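Local structure of TudS (6Z96) at residues 43-48 with 99-104; 16-21 with 54-59; 79-84 with 126-131. The protein catalyses the non-redox desulfuration of thiouracil with a [4Fe-4S] cluster, probably by way of a [4Fe-5S] intermediate that holds the removed sulfur. All coordinates share one frame; numbering follows the deposited sequence.

In the fold
Two of the three contacts touch one iron-sulfur cluster. Contact 1 and contact 2 have centres 9 Å apart: the first supplies two of the cluster's cysteine ligands, the second lines the bound H2S together with Glu45 of contact 1. They are joined by a salt bridge from Arg54 NE to Glu45 OE1 at 2.8 Å, and their segments alternate along the chain. Contact 3 is a helix pair behind contact 1, its centre 10 Å from that of contact 1 and 19 Å from that of contact 2. Gly79 backs onto Pro44, and Thr126 approaches the carbonyl of Cys104. Ala83 keeps its side chain about 9 Å from the cluster.

Contact 1: 43-48 with 99-104; sequences CPEVAG and EGSPSC. With SF4 (iron/sulfur cluster), chain C; EDO (1,2-ethanediol), chain E.
Glu45 rests its carboxylate against an inorganic sulfide, with CD 3.4 Å from S2 of the cluster, while its OE2 accepts a hydrogen bond from Ser103 OG at 2.8 Å. The hydroxyl reaches OE2 on the anti lone pair, away from OE1. This is the one direct hydrogen bond between 43-48 and 99-104; the cluster also joins the segments. Cys43 SG binds FE3 at 2.3 Å, and Cys104 SG binds FE4 in the same way. Pro44 packs beside the cluster, its CD 3.9 Å from Cys104 SG.

Each segment prepares its cysteine differently. Cys43 is the N-cap of helix 44-47: with SG anti to the backbone N (chi1 172°), the sulfur both faces the iron and accepts from Val46 N at 3.5 Å, a capping bond that would tend to stabilise negative charge on the thiolate. On the other side, Ser101 forms an ST motif, its OG receiving Cys104 N in a nearly straight bond (2.9 Å, 177°) as well as Ser103 N, which fixes the loop just before the ligand. Cys10 is in the same pocket and is probably the third cysteine ligand; FE1 carries the extra sulfur instead of a cysteine.

With an alanine at Glu45, the Ser103 hydroxyl would probably lose its acceptor, and Arg54, which pairs with OE1, would be left without its carboxylate mate. A water links the segments a second time, donating to Glu45 OE2 at 2.7 Å and hydrogen-bonding to Ser101 OG. Glu45 also borders the bound H2S. Its OE1 accepts from a 1,2-ethanediol, probably from the crystallisation liquor, and Phe76 of helix 73-90 packs against Glu45, Pro102 and Ser103.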
ATOM      1  N   CYS A  43       2.762  -1.406  -6.617  1.00 15.11           N
ATOM      2  CA  CYS A  43       1.927  -2.499  -6.099  1.00 15.13           C
ATOM      3  C   CYS A  43       2.877  -3.540  -5.518  1.00 15.37           C
ATOM      4  O   CYS A  43       3.539  -4.241  -6.272  1.00 15.74           O
ATOM      5  CB  CYS A  43       1.065  -3.141  -7.189  1.00 16.01           C
ATOM      6  SG  CYS A  43       0.207  -4.623  -6.608  1.00 16.34           S
ATOM      7  N   PRO A  44       2.914  -3.698  -4.197  1.00 14.62           N
ATOM      8  CA  PRO A  44       3.837  -4.678  -3.604  1.00 15.11           C
ATOM      9  C   PRO A  44       3.619  -6.109  -4.079  1.00 14.83           C
ATOM     10  O   PRO A  44       4.598  -6.833  -4.241  1.00 15.78           O
ATOM     11  CB  PRO A  44       3.545  -4.565  -2.095  1.00 16.88           C
ATOM     12  CG  PRO A  44       2.984  -3.144  -1.915  1.00 16.98           C
ATOM     13  CD  PRO A  44       2.215  -2.874  -3.184  1.00 15.71           C
ATOM     14  N   GLU A  45       2.352  -6.523  -4.288  1.00 14.58           N
ATOM     15  CA  GLU A  45       2.126  -7.916  -4.671  1.00 14.67           C
ATOM     16  C   GLU A  45       2.615  -8.212  -6.072  1.00 15.21           C
ATOM     17  O   GLU A  45       3.238  -9.259  -6.295  1.00 16.07           O
ATOM     18  CB  GLU A  45       0.690  -8.331  -4.444  1.00 15.12           C
ATOM     19  CG  GLU A  45       0.458  -8.415  -2.953  1.00 15.91           C
ATOM     20  CD  GLU A  45      -0.996  -8.468  -2.517  1.00 17.56           C
ATOM     21  OE1 GLU A  45      -1.822  -8.977  -3.312  1.00 18.85           O
ATOM     22  OE2 GLU A  45      -1.313  -8.044  -1.379  1.00 17.29           O
ATOM     23  N   VAL A  46       2.369  -7.297  -7.007  1.00 15.15           N
ATOM     24  CA  VAL A  46       2.847  -7.485  -8.372  1.00 15.40           C
ATOM     25  C   VAL A  46       4.380  -7.338  -8.392  1.00 15.15           C
ATOM     26  O   VAL A  46       5.075  -8.146  -9.021  1.00 15.68           O
ATOM     27  CB  VAL A  46       2.163  -6.505  -9.329  1.00 17.08           C
ATOM     28  CG1 VAL A  46       2.835  -6.502 -10.691  1.00 19.24           C
ATOM     29  CG2 VAL A  46       0.675  -6.847  -9.465  1.00 18.34           C
ATOM     30  N   ALA A  47       4.928  -6.361  -7.636  1.00 15.15           N
ATOM     31  CA  ALA A  47       6.397  -6.190  -7.608  1.00 16.22           C
ATOM     32  C   ALA A  47       7.068  -7.438  -7.030  1.00 15.39           C
ATOM     33  O   ALA A  47       8.160  -7.819  -7.479  1.00 16.72           O
ATOM     34  CB  ALA A  47       6.762  -4.972  -6.758  1.00 16.59           C
ATOM     35  N   GLY A  48       6.390  -8.093  -6.079  1.00 14.95           N
ATOM     36  CA  GLY A  48       6.887  -9.291  -5.405  1.00 15.61           C
ATOM     37  C   GLY A  48       6.797 -10.556  -6.239  1.00 16.32           C
ATOM     38  O   GLY A  48       7.284 -11.607  -5.814  1.00 17.48           O
ATOM     39  N   GLU A  99      -6.458   0.555   2.237  1.00 17.66           N
ATOM     40  CA  GLU A  99      -6.893  -0.017   3.507  1.00 17.75           C
ATOM     41  C   GLU A  99      -7.379  -1.472   3.376  1.00 18.54           C
ATOM     42  O   GLU A  99      -7.919  -1.857   2.339  1.00 18.83           O
ATOM     43  CB  GLU A  99      -8.010   0.863   4.111  1.00 18.64           C
ATOM     44  CG  GLU A  99      -8.374   0.503   5.542  1.00 20.59           C
ATOM     45  CD  GLU A  99      -7.212   0.580   6.516  1.00 24.22           C
ATOM     46  OE1 GLU A  99      -6.344  -0.325   6.480  1.00 20.94           O
ATOM     47  OE2 GLU A  99      -7.203   1.500   7.370  1.00 26.05           O
ATOM     48  N   GLY A 100      -7.140  -2.256   4.428  1.00 18.21           N
ATOM     49  CA  GLY A 100      -7.630  -3.620   4.546  1.00 18.18           C
ATOM     50  C   GLY A 100      -6.790  -4.697   3.915  1.00 17.67           C
ATOM     51  O   GLY A 100      -7.018  -5.874   4.173  1.00 18.98           O
ATOM     52  N   SER A 101      -5.817  -4.307   3.100  1.00 16.48           N
ATOM     53  CA  SER A 101      -5.015  -5.271   2.344  1.00 16.00           C
ATOM     54  C   SER A 101      -3.957  -5.983   3.215  1.00 16.01           C
ATOM     55  O   SER A 101      -3.340  -5.363   4.085  1.00 16.07           O
ATOM     56  CB  SER A 101      -4.334  -4.526   1.189  1.00 16.19           C
ATOM     57  OG  SER A 101      -3.188  -5.186   0.666  1.00 16.30           O
ATOM     58  N   PRO A 102      -3.650  -7.253   2.904  1.00 15.58           N
ATOM     59  CA  PRO A 102      -2.568  -7.940   3.624  1.00 15.52           C
ATOM     60  C   PRO A 102      -1.186  -7.355   3.308  1.00 15.26           C
ATOM     61  O   PRO A 102      -0.246  -7.641   4.051  1.00 16.34           O
ATOM     62  CB  PRO A 102      -2.681  -9.397   3.140  1.00 16.21           C
ATOM     63  CG  PRO A 102      -3.327  -9.297   1.778  1.00 16.66           C
ATOM     64  CD  PRO A 102      -4.287  -8.114   1.875  1.00 15.68           C
ATOM     65  N   SER A 103      -1.055  -6.527   2.242  1.00 14.27           N
ATOM     66  CA  SER A 103       0.154  -5.767   1.953  1.00 14.42           C
ATOM     67  C   SER A 103       0.014  -4.330   2.428  1.00 14.90           C
ATOM     68  O   SER A 103       0.883  -3.832   3.133  1.00 15.31           O
ATOM     69  CB  SER A 103       0.453  -5.702   0.446  1.00 15.15           C
ATOM     70  OG  SER A 103       0.882  -6.948  -0.066  1.00 17.23           O
ATOM     71  N   CYS A 104      -1.055  -3.659   1.995  1.00 14.70           N
ATOM     72  CA  CYS A 104      -1.211  -2.216   2.090  1.00 14.52           C
ATOM     73  C   CYS A 104      -2.058  -1.718   3.245  1.00 14.99           C
ATOM     74  O   CYS A 104      -2.060  -0.508   3.501  1.00 15.49           O
ATOM     75  CB  CYS A 104      -1.743  -1.702   0.752  1.00 15.56           C
ATOM     76  SG  CYS A 104      -0.580  -1.975  -0.618  1.00 15.99           S
TER
HETATM   77 FE1  SF4 C 301      -3.316  -4.983  -3.468  0.80 16.75          FE
HETATM   78 FE2  SF4 C 301      -3.522  -2.414  -4.282  0.90 14.54          FE
HETATM   79 FE3  SF4 C 301      -1.321  -3.895  -5.022  0.90 14.23          FE
HETATM   80 FE4  SF4 C 301      -1.630  -3.035  -2.430  0.90 14.76          FE
HETATM   81  S1  SF4 C 301      -1.296  -1.750  -4.329  0.90 14.45           S
HETATM   82  S2  SF4 C 301      -0.968  -5.114  -3.084  0.90 15.60           S
HETATM   83  S3  SF4 C 301      -3.922  -3.218  -2.169  0.90 15.91           S
HETATM   84  S4  SF4 C 301      -3.525  -4.227  -5.646  0.90 15.29           S
HETATM   85  C1  EDO E 303      -3.570 -11.597  -2.862  1.00 25.28           C
HETATM   86  O1  EDO E 303      -3.521 -10.639  -1.815  1.00 25.78           O
HETATM   87  C2  EDO E 303      -2.348 -12.433  -2.912  1.00 25.25           C
HETATM   88  O2  EDO E 303      -2.489 -13.581  -3.748  1.00 25.51           O
HETATM   89  O   HOH W   1      -3.657  -6.745  -1.392  1.00 29.20           O

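Contact 2: 16-21 with 54-59; sequences VRYDGQ and RPPAER. With SF4 (iron/sulfur cluster), chain C; H2S (hydrosulfuric acid), chain D; EDO (1,2-ethanediol), chain E.
Arg54 grips one oxygen, Val16 O, end-on with two nitrogens, NH2 at 2.9 Å and NH1 at 3.0 Å. The oxygen lies near the guanidinium plane, while NH1 comes in tilted from the plane of the carbonyl. Neither bond is straight, as expected when two N-H groups share a single acceptor. The chain runs extended from CG to NE, and one face of the guanidinium takes Tyr18 N, 3.7 Å above the plane and offset toward the rim. A second hold lies at the backbone, where Arg54 N donates to Tyr18 O at 2.9 Å. NE turns to Glu45 in a salt bridge, so the charged end is held on several sides.

This tight half borders the extra sulfur. Modelled as hydrosulfuric acid, it binds FE1 at 2.4 Å and stands 3.4 Å from Arg54 NH2, with Tyr18 N also close by. Arg17, bent at chi2 and chi3, curls back to bring NH1 to 3.6 Å from cluster sulfide S3, in the plane of its guanidinium. Two arginines so near a sulfide are consistent with a pocket suited to an anionic sulfur species.

Toward solvent the packing thins. The Tyr18 ring has Asp19 CB over one face and Arg54 O at its edge, but its hold on the exposed Pro56 is a light oblique touch, closest between Tyr18 CE2 and Pro56 CG at 3.7 Å.

Segment 16-21, which contains a type I beta turn from Arg17 to Gly20, belongs to the loop between strand 5-8 and helix 28-35. Segment 54-59 leads into strand 57-60, the partner of strand 63-66, and Val46 of helix 44-47 packs against both Val16 and Arg54.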
ATOM      1  N   VAL A  16      -4.564  -3.853 -10.932  1.00 17.99           N
ATOM      2  CA  VAL A  16      -3.619  -4.790 -10.331  1.00 17.73           C
ATOM      3  C   VAL A  16      -4.179  -5.511  -9.099  1.00 16.42           C
ATOM      4  O   VAL A  16      -3.427  -6.285  -8.507  1.00 16.22           O
ATOM      5  CB  VAL A  16      -2.311  -4.056  -9.974  1.00 19.42           C
ATOM      6  CG1 VAL A  16      -1.542  -3.633 -11.223  1.00 20.52           C
ATOM      7  CG2 VAL A  16      -2.596  -2.862  -9.056  1.00 19.89           C
ATOM      8  N   ARG A  17      -5.453  -5.287  -8.691  1.00 16.16           N
ATOM      9  CA  ARG A  17      -6.016  -5.957  -7.523  1.00 15.96           C
ATOM     10  C   ARG A  17      -6.052  -7.455  -7.745  1.00 16.40           C
ATOM     11  O   ARG A  17      -5.988  -7.911  -8.906  1.00 16.75           O
ATOM     12  CB  ARG A  17      -7.438  -5.425  -7.218  1.00 18.42           C
ATOM     13  CG  ARG A  17      -7.422  -4.033  -6.574  1.00 20.38           C
ATOM     14  CD  ARG A  17      -7.132  -4.073  -5.069  1.00 21.54           C
ATOM     15  NE  ARG A  17      -8.276  -4.613  -4.321  1.00 22.33           N
ATOM     16  CZ  ARG A  17      -8.334  -4.715  -2.999  1.00 25.15           C
ATOM     17  NH1 ARG A  17      -7.317  -4.295  -2.247  1.00 24.59           N
ATOM     18  NH2 ARG A  17      -9.424  -5.201  -2.410  1.00 24.15           N
ATOM     19  N   TYR A  18      -6.218  -8.228  -6.659  1.00 16.52           N
ATOM     20  CA  TYR A  18      -6.246  -9.685  -6.765  1.00 17.68           C
ATOM     21  C   TYR A  18      -7.342 -10.172  -7.722  1.00 17.79           C
ATOM     22  O   TYR A  18      -7.179 -11.223  -8.329  1.00 17.72           O
ATOM     23  CB  TYR A  18      -6.410 -10.334  -5.374  1.00 18.71           C
ATOM     24  CG  TYR A  18      -7.806 -10.218  -4.810  1.00 21.24           C
ATOM     25  CD1 TYR A  18      -8.270  -9.016  -4.296  1.00 23.56           C
ATOM     26  CD2 TYR A  18      -8.690 -11.280  -4.881  1.00 22.94           C
ATOM     27  CE1 TYR A  18      -9.578  -8.887  -3.828  1.00 25.48           C
ATOM     28  CE2 TYR A  18     -10.005 -11.159  -4.427  1.00 24.39           C
ATOM     29  CZ  TYR A  18     -10.429  -9.971  -3.867  1.00 26.73           C
ATOM     30  OH  TYR A  18     -11.710  -9.852  -3.374  1.00 29.73           O
ATOM     31  N   ASP A  19      -8.457  -9.435  -7.812  1.00 17.47           N
ATOM     32  CA  ASP A  19      -9.548  -9.834  -8.707  1.00 19.15           C
ATOM     33  C   ASP A  19      -9.483  -9.136 -10.090  1.00 21.32           C
ATOM     34  O   ASP A  19     -10.446  -9.191 -10.870  1.00 21.91           O
ATOM     35  CB  ASP A  19     -10.893  -9.604  -8.020  1.00 22.06           C
ATOM     36  CG  ASP A  19     -11.174  -8.190  -7.581  1.00 27.84           C
ATOM     37  OD1 ASP A  19     -10.322  -7.300  -7.833  1.00 26.15           O
ATOM     38  OD2 ASP A  19     -12.262  -7.960  -7.005  1.00 31.63           O
ATOM     39  N   GLY A  20      -8.374  -8.485 -10.396  1.00 21.95           N
ATOM     40  CA  GLY A  20      -8.212  -7.774 -11.658  1.00 24.61           C
ATOM     41  C   GLY A  20      -8.957  -6.442 -11.697  1.00 28.41           C
ATOM     42  O   GLY A  20      -8.962  -5.781 -12.735  1.00 31.29           O
ATOM     43  N   GLN A  21      -9.557  -6.007 -10.586  1.00 28.93           N
ATOM     44  CA  GLN A  21     -10.254  -4.712 -10.523  1.00 31.25           C
ATOM     45  C   GLN A  21      -9.280  -3.579 -10.098  1.00 30.80           C
ATOM     46  O   GLN A  21      -8.096  -3.806  -9.867  1.00 30.92           O
ATOM     47  CB  GLN A  21     -11.415  -4.774  -9.518  1.00 35.17           C
ATOM     48  CG  GLN A  21     -12.561  -5.679  -9.938  1.00 43.00           C
ATOM     49  CD  GLN A  21     -13.745  -5.455  -9.027  1.00 51.31           C
ATOM     50  OE1 GLN A  21     -13.674  -5.634  -7.798  1.00 53.42           O
ATOM     51  NE2 GLN A  21     -14.865  -5.049  -9.611  1.00 53.61           N
ATOM     52  N   ARG A  54      -5.060 -13.182  -8.732  1.00 16.16           N
ATOM     53  CA  ARG A  54      -4.381 -14.060  -7.788  1.00 15.83           C
ATOM     54  C   ARG A  54      -5.379 -14.356  -6.674  1.00 17.43           C
ATOM     55  O   ARG A  54      -6.319 -13.591  -6.459  1.00 16.79           O
ATOM     56  CB  ARG A  54      -3.082 -13.402  -7.262  1.00 16.78           C
ATOM     57  CG  ARG A  54      -3.305 -12.029  -6.688  1.00 16.02           C
ATOM     58  CD  ARG A  54      -1.959 -11.375  -6.396  1.00 15.76           C
ATOM     59  NE  ARG A  54      -2.128  -9.990  -5.929  1.00 14.76           N
ATOM     60  CZ  ARG A  54      -2.331  -8.948  -6.731  1.00 15.40           C
ATOM     61  NH1 ARG A  54      -2.392  -9.114  -8.054  1.00 16.30           N
ATOM     62  NH2 ARG A  54      -2.515  -7.739  -6.219  1.00 14.83           N
ATOM     63  N   PRO A  55      -5.223 -15.486  -5.984  1.00 19.01           N
ATOM     64  CA  PRO A  55      -6.220 -15.826  -4.953  1.00 20.30           C
ATOM     65  C   PRO A  55      -6.152 -14.839  -3.800  1.00 20.57           C
ATOM     66  O   PRO A  55      -5.065 -14.341  -3.471  1.00 20.94           O
ATOM     67  CB  PRO A  55      -5.794 -17.224  -4.481  1.00 22.50           C
ATOM     68  CG  PRO A  55      -4.741 -17.695  -5.409  1.00 22.99           C
ATOM     69  CD  PRO A  55      -4.159 -16.501  -6.106  1.00 20.26           C
ATOM     70  N   PRO A  56      -7.277 -14.630  -3.098  1.00 20.40           N
ATOM     71  CA  PRO A  56      -7.226 -13.794  -1.889  1.00 20.73           C
ATOM     72  C   PRO A  56      -6.271 -14.381  -0.863  1.00 19.91           C
ATOM     73  O   PRO A  56      -6.099 -15.602  -0.790  1.00 19.69           O
ATOM     74  CB  PRO A  56      -8.658 -13.858  -1.348  1.00 22.69           C
ATOM     75  CG  PRO A  56      -9.502 -14.307  -2.499  1.00 22.78           C
ATOM     76  CD  PRO A  56      -8.636 -15.164  -3.353  1.00 20.64           C
ATOM     77  N   ALA A  57      -5.612 -13.519  -0.134  1.00 19.22           N
ATOM     78  CA  ALA A  57      -4.673 -13.967   0.899  1.00 18.46           C
ATOM     79  C   ALA A  57      -4.866 -13.167   2.146  1.00 17.98           C
ATOM     80  O   ALA A  57      -5.341 -12.023   2.103  1.00 18.15           O
ATOM     81  CB  ALA A  57      -3.238 -13.833   0.409  1.00 18.78           C
ATOM     82  N   GLU A  58      -4.537 -13.774   3.288  1.00 16.80           N
ATOM     83  CA  GLU A  58      -4.648 -13.090   4.568  1.00 17.06           C
ATOM     84  C   GLU A  58      -3.392 -13.338   5.390  1.00 17.26           C
ATOM     85  O   GLU A  58      -2.732 -14.376   5.252  1.00 17.68           O
ATOM     86  CB  GLU A  58      -5.897 -13.547   5.370  1.00 19.99           C
ATOM     87  CG  GLU A  58      -7.192 -13.203   4.645  1.00 23.95           C
ATOM     88  CD  GLU A  58      -8.535 -13.464   5.307  1.00 27.93           C
ATOM     89  OE1 GLU A  58      -9.552 -13.244   4.612  1.00 29.38           O
ATOM     90  OE2 GLU A  58      -8.596 -13.838   6.499  1.00 26.09           O
ATOM     91  N   ARG A  59      -3.084 -12.384   6.269  1.00 17.13           N
ATOM     92  CA  ARG A  59      -1.957 -12.588   7.177  1.00 17.27           C
ATOM     93  C   ARG A  59      -2.359 -13.596   8.244  1.00 18.82           C
ATOM     94  O   ARG A  59      -3.517 -13.641   8.677  1.00 19.89           O
ATOM     95  CB  ARG A  59      -1.579 -11.275   7.872  1.00 16.81           C
ATOM     96  CG  ARG A  59      -1.037 -10.228   6.906  1.00 18.69           C
ATOM     97  CD  ARG A  59      -0.407  -9.080   7.679  1.00 19.71           C
ATOM     98  NE  ARG A  59       0.790  -9.569   8.375  1.00 19.50           N
ATOM     99  CZ  ARG A  59       1.697  -8.786   8.940  1.00 22.05           C
ATOM    100  NH1 ARG A  59       1.549  -7.461   8.922  1.00 20.22           N
ATOM    101  NH2 ARG A  59       2.749  -9.320   9.555  1.00 22.36           N
TER
HETATM  102 FE1  SF4 C 301      -3.316  -4.983  -3.468  0.80 16.75          FE
HETATM  103 FE2  SF4 C 301      -3.522  -2.414  -4.282  0.90 14.54          FE
HETATM  104 FE3  SF4 C 301      -1.321  -3.895  -5.022  0.90 14.23          FE
HETATM  105 FE4  SF4 C 301      -1.630  -3.035  -2.430  0.90 14.76          FE
HETATM  106  S1  SF4 C 301      -1.296  -1.750  -4.329  0.90 14.45           S
HETATM  107  S2  SF4 C 301      -0.968  -5.114  -3.084  0.90 15.60           S
HETATM  108  S3  SF4 C 301      -3.922  -3.218  -2.169  0.90 15.91           S
HETATM  109  S4  SF4 C 301      -3.525  -4.227  -5.646  0.90 15.29           S
HETATM  110  S   H2S D 302      -4.778  -6.807  -3.801  0.80 20.23           S
HETATM  111  C1  EDO E 303      -3.570 -11.597  -2.862  1.00 25.28           C
HETATM  112  O1  EDO E 303      -3.521 -10.639  -1.815  1.00 25.78           O
HETATM  113  C2  EDO E 303      -2.348 -12.433  -2.912  1.00 25.25           C
HETATM  114  O2  EDO E 303      -2.489 -13.581  -3.748  1.00 25.51           O

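Contact 3: 79-84 with 126-131; sequences GAELAL and TALLRR
The Glu81 side chain runs obliquely past that of Leu128, its OE2 3.8 Å from Leu128 CD2; the other flat group, the Arg130 guanidinium, has Thr126 CG2 3.4 Å above one face, offset toward the rim, and takes no part in the contact with 79-84. Its NH1 forms a salt bridge with Glu122 and bonds to Ser106 O, and its NH2 bonds to Val136 O.

The contact itself is helix-on-helix packing of an open alpha/beta fold with a parallel four-stranded sheet in the order 2-1-3-4. Helices 73-90 and 124-131 lead into the sheet strands 94-96 and 135-137. Here their axes come within 9.0 Å at a crossing angle of -37°, and Ala80 and Ala83 point toward helix 126-131.

Leu128 makes most of the contact. With CG anti to the backbone N (chi1 -177°), its CD2 packs against the backbone and side chains of Ala80, Glu81 and Leu84, 3.9 Å from Ala80 CB. Leu129 sets its CD2 against Ala83 and the backbone of Leu84, the residue it shares with Leu128, and its side chain also touches Val136 of the sheet. Ala83 in turn meets Phe42 of strand 39-42, tying the pair to the opposite end of the sheet. No hydrogen bond joins the two segments, and the closest atoms are Leu128 CD2 and the backbone oxygen of Ala80, 3.5 Å apart.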
ATOM      1  N   GLY A  79       7.885  -7.768  -2.042  1.00 14.17           N
ATOM      2  CA  GLY A  79       7.201  -6.543  -2.448  1.00 14.91           C
ATOM      3  C   GLY A  79       7.337  -5.438  -1.404  1.00 14.97           C
ATOM      4  O   GLY A  79       7.534  -4.267  -1.752  1.00 16.22           O
ATOM      5  N   ALA A  80       7.281  -5.808  -0.105  1.00 14.36           N
ATOM      6  CA  ALA A  80       7.461  -4.787   0.955  1.00 14.64           C
ATOM      7  C   ALA A  80       8.869  -4.202   0.888  1.00 14.97           C
ATOM      8  O   ALA A  80       9.036  -2.978   0.979  1.00 16.32           O
ATOM      9  CB  ALA A  80       7.218  -5.399   2.332  1.00 15.70           C
ATOM     10  N   GLU A  81       9.882  -5.061   0.711  1.00 13.99           N
ATOM     11  CA  GLU A  81      11.263  -4.570   0.633  1.00 15.31           C
ATOM     12  C   GLU A  81      11.476  -3.705  -0.579  1.00 16.83           C
ATOM     13  O   GLU A  81      12.213  -2.711  -0.504  1.00 18.49           O
ATOM     14  CB  GLU A  81      12.212  -5.754   0.638  1.00 19.22           C
ATOM     15  CG  GLU A  81      13.678  -5.356   0.666  1.00 23.89           C
ATOM     16  CD  GLU A  81      14.210  -4.674   1.916  1.00 30.20           C
ATOM     17  OE1 GLU A  81      15.225  -3.955   1.781  1.00 29.41           O
ATOM     18  OE2 GLU A  81      13.632  -4.843   3.016  1.00 31.95           O
ATOM     19  N   LEU A  82      10.818  -4.040  -1.707  1.00 16.73           N
ATOM     20  CA  LEU A  82      10.948  -3.217  -2.913  1.00 16.65           C
ATOM     21  C   LEU A  82      10.250  -1.860  -2.715  1.00 17.31           C
ATOM     22  O   LEU A  82      10.734  -0.838  -3.223  1.00 18.32           O
ATOM     23  CB  LEU A  82      10.381  -3.957  -4.115  1.00 16.48           C
ATOM     24  CG  LEU A  82      11.274  -5.088  -4.575  1.00 17.69           C
ATOM     25  CD1 LEU A  82      10.533  -5.965  -5.575  1.00 18.14           C
ATOM     26  CD2 LEU A  82      12.577  -4.542  -5.197  1.00 19.48           C
ATOM     27  N   ALA A  83       9.140  -1.823  -1.958  1.00 16.65           N
ATOM     28  CA  ALA A  83       8.478  -0.534  -1.663  1.00 17.80           C
ATOM     29  C   ALA A  83       9.427   0.346  -0.839  1.00 18.34           C
ATOM     30  O   ALA A  83       9.608   1.522  -1.143  1.00 18.69           O
ATOM     31  CB  ALA A  83       7.175  -0.756  -0.901  1.00 18.36           C
ATOM     32  N   LEU A  84      10.078  -0.252   0.154  1.00 18.27           N
ATOM     33  CA  LEU A  84      11.051   0.472   0.981  1.00 19.67           C
ATOM     34  C   LEU A  84      12.218   0.959   0.115  1.00 20.67           C
ATOM     35  O   LEU A  84      12.642   2.102   0.255  1.00 21.41           O
ATOM     36  CB  LEU A  84      11.567  -0.449   2.100  1.00 19.74           C
ATOM     37  CG  LEU A  84      12.657   0.170   2.966  1.00 22.01           C
ATOM     38  CD1 LEU A  84      12.119   1.356   3.731  1.00 22.20           C
ATOM     39  CD2 LEU A  84      13.241  -0.843   3.927  1.00 22.18           C
ATOM     40  N   THR A 126       2.968  -1.865   4.788  1.00 15.40           N
ATOM     41  CA  THR A 126       2.784  -0.800   5.779  1.00 15.32           C
ATOM     42  C   THR A 126       3.670  -0.999   7.008  1.00 16.29           C
ATOM     43  O   THR A 126       4.356  -0.063   7.432  1.00 17.11           O
ATOM     44  CB  THR A 126       1.337  -0.781   6.206  1.00 16.06           C
ATOM     45  OG1 THR A 126       0.568  -0.411   5.067  1.00 16.98           O
ATOM     46  CG2 THR A 126       1.094   0.204   7.388  1.00 16.80           C
ATOM     47  N   ALA A 127       3.721  -2.231   7.524  1.00 15.85           N
ATOM     48  CA  ALA A 127       4.546  -2.502   8.712  1.00 17.02           C
ATOM     49  C   ALA A 127       6.014  -2.193   8.466  1.00 17.75           C
ATOM     50  O   ALA A 127       6.658  -1.574   9.330  1.00 18.59           O
ATOM     51  CB  ALA A 127       4.374  -3.960   9.133  1.00 17.94           C
ATOM     52  N   LEU A 128       6.548  -2.594   7.299  1.00 16.13           N
ATOM     53  CA  LEU A 128       7.961  -2.375   7.015  1.00 16.43           C
ATOM     54  C   LEU A 128       8.243  -0.900   6.825  1.00 17.25           C
ATOM     55  O   LEU A 128       9.220  -0.375   7.374  1.00 18.16           O
ATOM     56  CB  LEU A 128       8.411  -3.198   5.795  1.00 16.44           C
ATOM     57  CG  LEU A 128       9.893  -3.066   5.475  1.00 18.18           C
ATOM     58  CD1 LEU A 128      10.729  -3.674   6.592  1.00 19.28           C
ATOM     59  CD2 LEU A 128      10.230  -3.772   4.184  1.00 19.13           C
ATOM     60  N   LEU A 129       7.370  -0.187   6.091  1.00 16.04           N
ATOM     61  CA  LEU A 129       7.591   1.250   5.879  1.00 16.58           C
ATOM     62  C   LEU A 129       7.541   2.008   7.203  1.00 17.87           C
ATOM     63  O   LEU A 129       8.419   2.847   7.444  1.00 18.59           O
ATOM     64  CB  LEU A 129       6.549   1.835   4.911  1.00 16.78           C
ATOM     65  CG  LEU A 129       6.563   1.222   3.500  1.00 18.85           C
ATOM     66  CD1 LEU A 129       5.537   1.910   2.614  1.00 19.65           C
ATOM     67  CD2 LEU A 129       7.947   1.363   2.849  1.00 20.23           C
ATOM     68  N   ARG A 130       6.568   1.682   8.069  1.00 18.02           N
ATOM     69  CA  ARG A 130       6.467   2.370   9.377  1.00 19.17           C
ATOM     70  C   ARG A 130       7.703   2.104  10.243  1.00 20.90           C
ATOM     71  O   ARG A 130       8.172   3.009  10.930  1.00 22.03           O
ATOM     72  CB  ARG A 130       5.185   1.957  10.111  1.00 19.29           C
ATOM     73  CG  ARG A 130       3.971   2.649   9.501  1.00 19.55           C
ATOM     74  CD  ARG A 130       2.685   2.270  10.214  1.00 20.25           C
ATOM     75  NE  ARG A 130       1.595   3.161   9.816  1.00 20.81           N
ATOM     76  CZ  ARG A 130       0.305   2.867   9.944  1.00 21.65           C
ATOM     77  NH1 ARG A 130      -0.070   1.687  10.432  1.00 21.10           N
ATOM     78  NH2 ARG A 130      -0.621   3.735   9.547  1.00 21.51           N
ATOM     79  N   ARG A 131       8.235   0.878  10.196  0.70 20.11           N
ATOM     80  CA  ARG A 131       9.449   0.468  10.927  0.70 21.52           C
ATOM     81  C   ARG A 131      10.683   1.268  10.480  0.70 22.06           C
ATOM     82  O   ARG A 131      11.656   1.400  11.242  0.70 22.93           O
ATOM     83  CB  ARG A 131       9.640  -1.024  10.661  0.70 23.79           C
ATOM     84  CG  ARG A 131      10.832  -1.696  11.198  0.70 28.41           C
ATOM     85  CD  ARG A 131      10.617  -3.214  11.107  0.70 32.18           C
ATOM     86  NE  ARG A 131      11.900  -3.880  11.303  0.70 35.44           N
ATOM     87  CZ  ARG A 131      12.396  -4.209  12.491  0.70 37.00           C
ATOM     88  NH1 ARG A 131      11.703  -3.970  13.598  0.70 36.60           N
ATOM     89  NH2 ARG A 131      13.586  -4.785  12.580  0.70 35.34           N
TER